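Local coordinates for protein dual function macrocyclase-peptidase POPB (Galerina marginata, PDB 5N4B) that cleaves peptide bonds after proline and macrocyclises the trimmed peptide, two steps in the biosynthesis of the amanitin toxins, at residues P601-K613 with E632-N644. The protein carries 1 engineered substitution. Residues are numbered along the deposited sequence; the frame is centred on the assembly and turned at random.
Sequences PEGGVADLLKFHK and EFDYIYPLSPVHN
The imidazole of His643 lies between Leu609 and Val642. CD1 of Leu609 sits over the centre of one face, a CH-pi contact 3.6 Å from the ring centroid and 13° off the normal, while CG1 of Val642, the residue before His643, covers the opposite face nearer the rim. The ring edge is polar: Asp607 OD1 approaches His643 CE1 in the ring plane at 3.3 Å, the carboxylate turned 70° from the imidazole, and a water joins His643 NE2 to Asp607 OD2. The other branch of Leu609, CD2, packs obliquely on the Phe633 ring, 3.6 Å from CE2, so a single leucine bridges helix 630-636 and the turn that follows it.

Ser640 illustrates how one hydroxyl can join two loops. Its OG accepts the backbone N-H of Leu608 (3.0 Å from N to OG) and is hydrogen-bonded to His643 ND1 at 2.7 Å; chi1 of -179° sets OG anti to the backbone N, within hydrogen-bonding distance of Leu608. Two residues further along, Val642 N donates to Ala606 O at 3.1 Å. CG2 of Val642 rests against Ala606 CB. Leu608 O, by contrast, is buried against CG2 of Ile636 and has no polar partner.

This packing belongs to the alpha/beta-hydrolase domain, where the loop leaving strand 598-602 meets the turn after helix 630-636; the side chain of Ala606 is about 11 Å from that of Ala578, the engineered replacement of the catalytic serine. Asp607 OD2 also forms a salt bridge with Lys672 of helix 668-680, and Val34 flanks Leu609 and His643. With both nitrogens engaged and both faces covered, the imidazole has its rotation fixed, and the nearby carboxylate might favour its protonation, although the salt bridge to Lys672 may well offset that pull.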
ATOM      1  N   PRO A 601      -0.745  17.192   0.983  1.00  8.36           N
ATOM      2  CA  PRO A 601      -0.404  16.045   1.840  1.00  9.25           C
ATOM      3  C   PRO A 601      -1.659  15.334   2.288  1.00  9.21           C
ATOM      4  O   PRO A 601      -2.583  15.986   2.794  1.00  9.76           O
ATOM      5  CB  PRO A 601       0.337  16.699   3.006  1.00  9.58           C
ATOM      6  CG  PRO A 601      -0.296  18.070   3.091  1.00  9.81           C
ATOM      7  CD  PRO A 601      -0.758  18.466   1.728  1.00  8.35           C
ATOM      8  N   GLU A 602      -1.701  14.016   2.136  1.00  8.66           N
ATOM      9  CA  GLU A 602      -2.889  13.199   2.448  1.00  8.36           C
ATOM     10  C   GLU A 602      -2.582  12.278   3.629  1.00  9.92           C
ATOM     11  O   GLU A 602      -1.668  11.465   3.567  1.00 11.73           O
ATOM     12  CB  GLU A 602      -3.319  12.376   1.238  1.00 10.21           C
ATOM     13  CG  GLU A 602      -3.607  13.208   0.016  1.00 13.03           C
ATOM     14  CD  GLU A 602      -4.005  12.364  -1.198  1.00 18.92           C
ATOM     15  OE1 GLU A 602      -4.631  11.278  -1.008  1.00 24.89           O
ATOM     16  OE2 GLU A 602      -3.778  12.775  -2.336  1.00 16.39           O
ATOM     17  N   GLY A 603      -3.350  12.382   4.699  1.00 10.24           N
ATOM     18  CA  GLY A 603      -3.151  11.495   5.840  1.00 12.39           C
ATOM     19  C   GLY A 603      -1.726  11.380   6.325  1.00  8.76           C
ATOM     20  O   GLY A 603      -1.262  10.271   6.648  1.00 10.09           O
ATOM     21  N   GLY A 604      -1.020  12.503   6.393  1.00  9.05           N
ATOM     22  CA  GLY A 604       0.403  12.493   6.642  1.00 10.14           C
ATOM     23  C   GLY A 604       0.803  12.529   8.100  1.00 10.56           C
ATOM     24  O   GLY A 604       0.104  13.067   8.977  1.00 11.00           O
ATOM     25  N   VAL A 605       1.963  11.947   8.384  1.00 11.30           N
ATOM     26  CA  VAL A 605       2.617  12.137   9.683  1.00 10.58           C
ATOM     27  C   VAL A 605       3.199  13.550   9.683  1.00 11.55           C
ATOM     28  O   VAL A 605       3.659  14.041   8.649  1.00 12.06           O
ATOM     29  CB  VAL A 605       3.718  11.086   9.880  1.00 11.48           C
ATOM     30  CG1 VAL A 605       4.525  11.345  11.096  1.00 14.59           C
ATOM     31  CG2 VAL A 605       3.112   9.687   9.889  1.00 16.57           C
ATOM     32  N   ALA A 606       3.168  14.232  10.828  1.00 12.04           N
ATOM     33  CA  ALA A 606       3.727  15.586  10.915  1.00 11.50           C
ATOM     34  C   ALA A 606       4.290  15.936  12.279  1.00 12.55           C
ATOM     35  O   ALA A 606       5.171  16.820  12.367  1.00 13.05           O
ATOM     36  CB  ALA A 606       2.692  16.637  10.520  1.00 11.59           C
ATOM     37  N   ASP A 607       3.813  15.290  13.341  1.00 12.93           N
ATOM     38  CA  ASP A 607       4.356  15.489  14.687  1.00 12.88           C
ATOM     39  C   ASP A 607       5.332  14.335  14.898  1.00 14.68           C
ATOM     40  O   ASP A 607       4.959  13.241  15.319  1.00 14.39           O
ATOM     41  CB  ASP A 607       3.257  15.542  15.727  1.00 13.51           C
ATOM     42  CG  ASP A 607       3.806  15.779  17.112  1.00 16.30           C
ATOM     43  OD1 ASP A 607       5.018  15.569  17.343  1.00 15.39           O
ATOM     44  OD2 ASP A 607       3.005  16.156  18.005  1.00 17.64           O
ATOM     45  N   LEU A 608       6.599  14.559  14.551  1.00 13.90           N
ATOM     46  CA  LEU A 608       7.595  13.499  14.672  1.00 14.38           C
ATOM     47  C   LEU A 608       8.149  13.371  16.093  1.00 13.05           C
ATOM     48  O   LEU A 608       8.978  12.485  16.339  1.00 15.06           O
ATOM     49  CB  LEU A 608       8.753  13.699  13.705  1.00 14.83           C
ATOM     50  CG  LEU A 608       8.584  13.328  12.271  1.00 17.17           C
ATOM     51  CD1 LEU A 608       9.925  13.494  11.561  1.00 15.39           C
ATOM     52  CD2 LEU A 608       8.111  11.898  12.093  1.00 14.35           C
ATOM     53  N   LEU A 609       7.707  14.217  17.030  1.00 13.85           N
ATOM     54  CA  LEU A 609       8.050  14.024  18.432  1.00 15.13           C
ATOM     55  C   LEU A 609       7.083  13.119  19.170  1.00 16.44           C
ATOM     56  O   LEU A 609       7.477  12.518  20.169  1.00 19.14           O
ATOM     57  CB  LEU A 609       8.179  15.353  19.185  1.00 14.72           C
ATOM     58  CG  LEU A 609       9.275  16.275  18.690  1.00 15.53           C
ATOM     59  CD1 LEU A 609       9.297  17.530  19.514  1.00 17.51           C
ATOM     60  CD2 LEU A 609      10.608  15.602  18.706  1.00 17.78           C
ATOM     61  N   LYS A 610       5.853  12.951  18.670  1.00 16.00           N
ATOM     62  CA  LYS A 610       4.837  12.168  19.379  1.00 14.41           C
ATOM     63  C   LYS A 610       4.252  11.025  18.545  1.00 16.49           C
ATOM     64  O   LYS A 610       3.337  10.349  19.018  1.00 17.15           O
ATOM     65  CB  LYS A 610       3.709  13.084  19.900  1.00 16.60           C
ATOM     66  CG  LYS A 610       4.137  14.158  20.928  1.00 19.85           C
ATOM     67  CD  LYS A 610       2.921  14.942  21.559  1.00 18.81           C
ATOM     68  CE  LYS A 610       2.054  14.059  22.433  1.00 30.69           C
ATOM     69  NZ  LYS A 610       0.977  14.839  23.170  1.00 39.80           N
ATOM     70  N   PHE A 611       4.766  10.758  17.350  1.00 15.34           N
ATOM     71  CA  PHE A 611       4.139   9.764  16.481  1.00 13.62           C
ATOM     72  C   PHE A 611       4.057   8.395  17.152  1.00 14.75           C
ATOM     73  O   PHE A 611       3.144   7.616  16.861  1.00 16.20           O
ATOM     74  CB  PHE A 611       4.919   9.633  15.155  1.00 14.61           C
ATOM     75  CG  PHE A 611       6.302   8.988  15.316  1.00 13.99           C
ATOM     76  CD1 PHE A 611       6.444   7.624  15.310  1.00 14.66           C
ATOM     77  CD2 PHE A 611       7.438   9.758  15.523  1.00 13.14           C
ATOM     78  CE1 PHE A 611       7.678   7.009  15.518  1.00 15.85           C
ATOM     79  CE2 PHE A 611       8.657   9.163  15.749  1.00 14.84           C
ATOM     80  CZ  PHE A 611       8.797   7.784  15.717  1.00 15.10           C
ATOM     81  N   HIS A 612       5.018   8.069  18.019  1.00 15.52           N
ATOM     82  CA  HIS A 612       5.090   6.753  18.628  1.00 16.45           C
ATOM     83  C   HIS A 612       4.123   6.573  19.780  1.00 18.91           C
ATOM     84  O   HIS A 612       4.058   5.463  20.323  1.00 21.67           O
ATOM     85  CB  HIS A 612       6.517   6.452  19.062  1.00 17.37           C
ATOM     86  CG  HIS A 612       7.046   7.390  20.080  1.00 18.45           C
ATOM     87  ND1 HIS A 612       6.974   8.758  19.940  1.00 18.30           N
ATOM     88  CD2 HIS A 612       7.711   7.161  21.239  1.00 24.80           C
ATOM     89  CE1 HIS A 612       7.516   9.338  20.998  1.00 18.81           C
ATOM     90  NE2 HIS A 612       7.983   8.390  21.794  1.00 23.61           N
ATOM     91  N   LYS A 613       3.375   7.603  20.133  1.00 17.63           N
ATOM     92  CA  LYS A 613       2.413   7.576  21.237  1.00 18.02           C
ATOM     93  C   LYS A 613       0.991   7.268  20.787  1.00 19.29           C
ATOM     94  O   LYS A 613       0.086   7.217  21.627  1.00 23.16           O
ATOM     95  CB  LYS A 613       2.423   8.911  21.961  1.00 19.32           C
ATOM     96  CG  LYS A 613       3.754   9.382  22.561  1.00 28.45           C
ATOM     97  CD  LYS A 613       4.336   8.380  23.466  1.00 33.79           C
ATOM     98  CE  LYS A 613       5.357   8.995  24.411  1.00 44.59           C
ATOM     99  NZ  LYS A 613       5.544   8.050  25.543  1.00 51.85           N
ATOM    100  N   GLU A 632      18.718  10.657  19.348  1.00 21.10           N
ATOM    101  CA  GLU A 632      17.819  10.522  18.219  1.00 21.11           C
ATOM    102  C   GLU A 632      16.886  11.723  18.139  1.00 17.10           C
ATOM    103  O   GLU A 632      16.650  12.268  17.042  1.00 18.11           O
ATOM    104  CB  GLU A 632      17.102   9.183  18.324  1.00 19.64           C
ATOM    105  CG  GLU A 632      18.103   7.993  18.314  1.00 21.56           C
ATOM    106  CD  GLU A 632      17.513   6.619  18.363  1.00 23.50           C
ATOM    107  OE1 GLU A 632      16.291   6.456  18.262  1.00 22.84           O
ATOM    108  OE2 GLU A 632      18.328   5.647  18.487  1.00 26.61           O
ATOM    109  N   PHE A 633      16.411  12.204  19.305  1.00 19.00           N
ATOM    110  CA  PHE A 633      15.749  13.504  19.376  1.00 19.77           C
ATOM    111  C   PHE A 633      16.526  14.549  18.573  1.00 18.09           C
ATOM    112  O   PHE A 633      15.956  15.371  17.851  1.00 18.48           O
ATOM    113  CB  PHE A 633      15.577  13.950  20.837  1.00 20.22           C
ATOM    114  CG  PHE A 633      14.970  15.302  20.969  1.00 20.05           C
ATOM    115  CD1 PHE A 633      15.772  16.440  20.986  1.00 19.55           C
ATOM    116  CD2 PHE A 633      13.598  15.481  21.046  1.00 18.26           C
ATOM    117  CE1 PHE A 633      15.223  17.684  21.091  1.00 21.47           C
ATOM    118  CE2 PHE A 633      13.053  16.774  21.147  1.00 19.37           C
ATOM    119  CZ  PHE A 633      13.860  17.837  21.152  1.00 20.22           C
ATOM    120  N   ASP A 634      17.848  14.532  18.671  1.00 20.57           N
ATOM    121  CA  ASP A 634      18.635  15.588  18.049  1.00 18.74           C
ATOM    122  C   ASP A 634      18.567  15.607  16.530  1.00 17.93           C
ATOM    123  O   ASP A 634      18.775  16.666  15.927  1.00 21.64           O
ATOM    124  CB  ASP A 634      20.084  15.534  18.512  1.00 23.24           C
ATOM    125  CG  ASP A 634      20.260  16.093  19.894  1.00 26.51           C
ATOM    126  OD1 ASP A 634      19.348  16.693  20.514  1.00 26.57           O
ATOM    127  OD2 ASP A 634      21.388  15.912  20.387  1.00 30.40           O
ATOM    128  N   TYR A 635      18.328  14.477  15.863  1.00 18.73           N
ATOM    129  CA  TYR A 635      18.103  14.516  14.423  1.00 18.92           C
ATOM    130  C   TYR A 635      16.627  14.537  14.042  1.00 16.65           C
ATOM    131  O   TYR A 635      16.297  14.980  12.939  1.00 18.12           O
ATOM    132  CB  TYR A 635      18.860  13.398  13.699  1.00 19.55           C
ATOM    133  CG  TYR A 635      18.535  11.968  14.048  1.00 17.22           C
ATOM    134  CD1 TYR A 635      17.354  11.366  13.654  1.00 18.89           C
ATOM    135  CD2 TYR A 635      19.463  11.169  14.689  1.00 18.44           C
ATOM    136  CE1 TYR A 635      17.093  10.028  13.953  1.00 16.90           C
ATOM    137  CE2 TYR A 635      19.225   9.831  14.951  1.00 18.67           C
ATOM    138  CZ  TYR A 635      18.028   9.249  14.570  1.00 19.93           C
ATOM    139  OH  TYR A 635      17.768   7.906  14.829  1.00 19.95           O
ATOM    140  N   ILE A 636      15.738  14.125  14.949  1.00 16.18           N
ATOM    141  CA  ILE A 636      14.293  14.168  14.691  1.00 14.79           C
ATOM    142  C   ILE A 636      13.733  15.580  14.799  1.00 17.01           C
ATOM    143  O   ILE A 636      12.958  16.041  13.945  1.00 15.62           O
ATOM    144  CB  ILE A 636      13.548  13.229  15.654  1.00 14.28           C
ATOM    145  CG1 ILE A 636      13.932  11.793  15.401  1.00 17.87           C
ATOM    146  CG2 ILE A 636      12.042  13.391  15.521  1.00 16.84           C
ATOM    147  CD1 ILE A 636      13.517  10.824  16.560  1.00 19.02           C
ATOM    148  N   TYR A 637      14.048  16.260  15.893  1.00 15.89           N
ATOM    149  CA  TYR A 637      13.456  17.567  16.153  1.00 16.04           C
ATOM    150  C   TYR A 637      13.645  18.555  15.028  1.00 15.16           C
ATOM    151  O   TYR A 637      12.668  19.247  14.682  1.00 16.93           O
ATOM    152  CB  TYR A 637      14.041  18.083  17.476  1.00 17.03           C
ATOM    153  CG  TYR A 637      13.457  19.350  18.028  1.00 18.90           C
ATOM    154  CD1 TYR A 637      12.098  19.582  18.052  1.00 19.37           C
ATOM    155  CD2 TYR A 637      14.292  20.299  18.616  1.00 23.03           C
ATOM    156  CE1 TYR A 637      11.563  20.735  18.623  1.00 22.18           C
ATOM    157  CE2 TYR A 637      13.749  21.471  19.194  1.00 25.11           C
ATOM    158  CZ  TYR A 637      12.391  21.657  19.171  1.00 24.10           C
ATOM    159  OH  TYR A 637      11.836  22.787  19.735  1.00 29.08           O
ATOM    160  N   PRO A 638      14.811  18.669  14.391  1.00 15.87           N
ATOM    161  CA  PRO A 638      14.941  19.633  13.276  1.00 16.36           C
ATOM    162  C   PRO A 638      14.199  19.243  12.008  1.00 15.55           C
ATOM    163  O   PRO A 638      14.105  20.076  11.108  1.00 17.04           O
ATOM    164  CB  PRO A 638      16.452  19.688  13.016  1.00 19.91           C
ATOM    165  CG  PRO A 638      17.078  18.900  14.117  1.00 27.41           C
ATOM    166  CD  PRO A 638      16.088  18.050  14.768  1.00 18.11           C
ATOM    167  N   LEU A 639      13.725  18.009  11.901  1.00 14.18           N
ATOM    168  CA  LEU A 639      12.973  17.552  10.751  1.00 15.52           C
ATOM    169  C   LEU A 639      11.464  17.584  10.969  1.00 15.44           C
ATOM    170  O   LEU A 639      10.708  17.548   9.993  1.00 17.45           O
ATOM    171  CB  LEU A 639      13.393  16.113  10.434  1.00 17.04           C
ATOM    172  CG  LEU A 639      13.024  15.564   9.083  1.00 21.67           C
ATOM    173  CD1 LEU A 639      13.715  16.417   8.013  1.00 32.68           C
ATOM    174  CD2 LEU A 639      13.524  14.118   9.039  1.00 26.02           C
ATOM    175  N   SER A 640      10.991  17.581  12.200  1.00 13.60           N
ATOM    176  CA  SER A 640       9.557  17.398  12.471  1.00 12.79           C
ATOM    177  C   SER A 640       8.763  18.571  11.929  1.00 14.08           C
ATOM    178  O   SER A 640       8.983  19.695  12.395  1.00 13.82           O
ATOM    179  CB  SER A 640       9.384  17.397  13.960  1.00 15.59           C
ATOM    180  OG  SER A 640       8.030  17.211  14.280  1.00 14.46           O
ATOM    181  N   PRO A 641       7.844  18.389  10.990  1.00 11.58           N
ATOM    182  CA  PRO A 641       7.212  19.564  10.362  1.00 12.18           C
ATOM    183  C   PRO A 641       6.469  20.442  11.342  1.00 11.99           C
ATOM    184  O   PRO A 641       6.557  21.668  11.240  1.00 13.89           O
ATOM    185  CB  PRO A 641       6.297  18.928   9.287  1.00 12.47           C
ATOM    186  CG  PRO A 641       7.007  17.639   8.953  1.00 13.40           C
ATOM    187  CD  PRO A 641       7.597  17.151  10.237  1.00 11.42           C
ATOM    188  N   VAL A 642       5.765  19.865  12.305  1.00 11.83           N
ATOM    189  CA  VAL A 642       4.994  20.650  13.271  1.00 13.98           C
ATOM    190  C   VAL A 642       5.891  21.546  14.095  1.00 13.70           C
ATOM    191  O   VAL A 642       5.407  22.540  14.633  1.00 15.84           O
ATOM    192  CB  VAL A 642       4.228  19.661  14.173  1.00 14.31           C
ATOM    193  CG1 VAL A 642       3.764  20.290  15.480  1.00 20.53           C
ATOM    194  CG2 VAL A 642       3.013  19.065  13.427  1.00 15.82           C
ATOM    195  N   HIS A 643       7.175  21.229  14.208  1.00 13.36           N
ATOM    196  CA  HIS A 643       8.103  21.970  15.057  1.00 14.06           C
ATOM    197  C   HIS A 643       9.051  22.885  14.309  1.00 14.46           C
ATOM    198  O   HIS A 643       9.917  23.479  14.954  1.00 18.00           O
ATOM    199  CB  HIS A 643       8.875  21.000  15.939  1.00 15.15           C
ATOM    200  CG  HIS A 643       7.966  20.166  16.764  1.00 14.38           C
ATOM    201  ND1 HIS A 643       7.574  18.892  16.406  1.00 14.98           N
ATOM    202  CD2 HIS A 643       7.258  20.480  17.873  1.00 15.93           C
ATOM    203  CE1 HIS A 643       6.685  18.455  17.269  1.00 14.74           C
ATOM    204  NE2 HIS A 643       6.479  19.399  18.178  1.00 15.81           N
ATOM    205  N   ASN A 644       8.902  23.033  12.991  1.00 13.91           N
ATOM    206  CA  ASN A 644       9.836  23.808  12.197  1.00 14.23           C
ATOM    207  C   ASN A 644       9.178  24.854  11.314  1.00 15.07           C
ATOM    208  O   ASN A 644       9.812  25.360  10.385  1.00 17.49           O
ATOM    209  CB  ASN A 644      10.749  22.869  11.434  1.00 15.91           C
ATOM    210  CG  ASN A 644      11.745  22.225  12.363  1.00 17.75           C
ATOM    211  OD1 ASN A 644      12.766  22.839  12.737  1.00 18.02           O
ATOM    212  ND2 ASN A 644      11.433  21.028  12.842  1.00 14.90           N
TER
HETATM  213  O   HOH W   1       4.239  18.019  19.572  1.00 12.82           O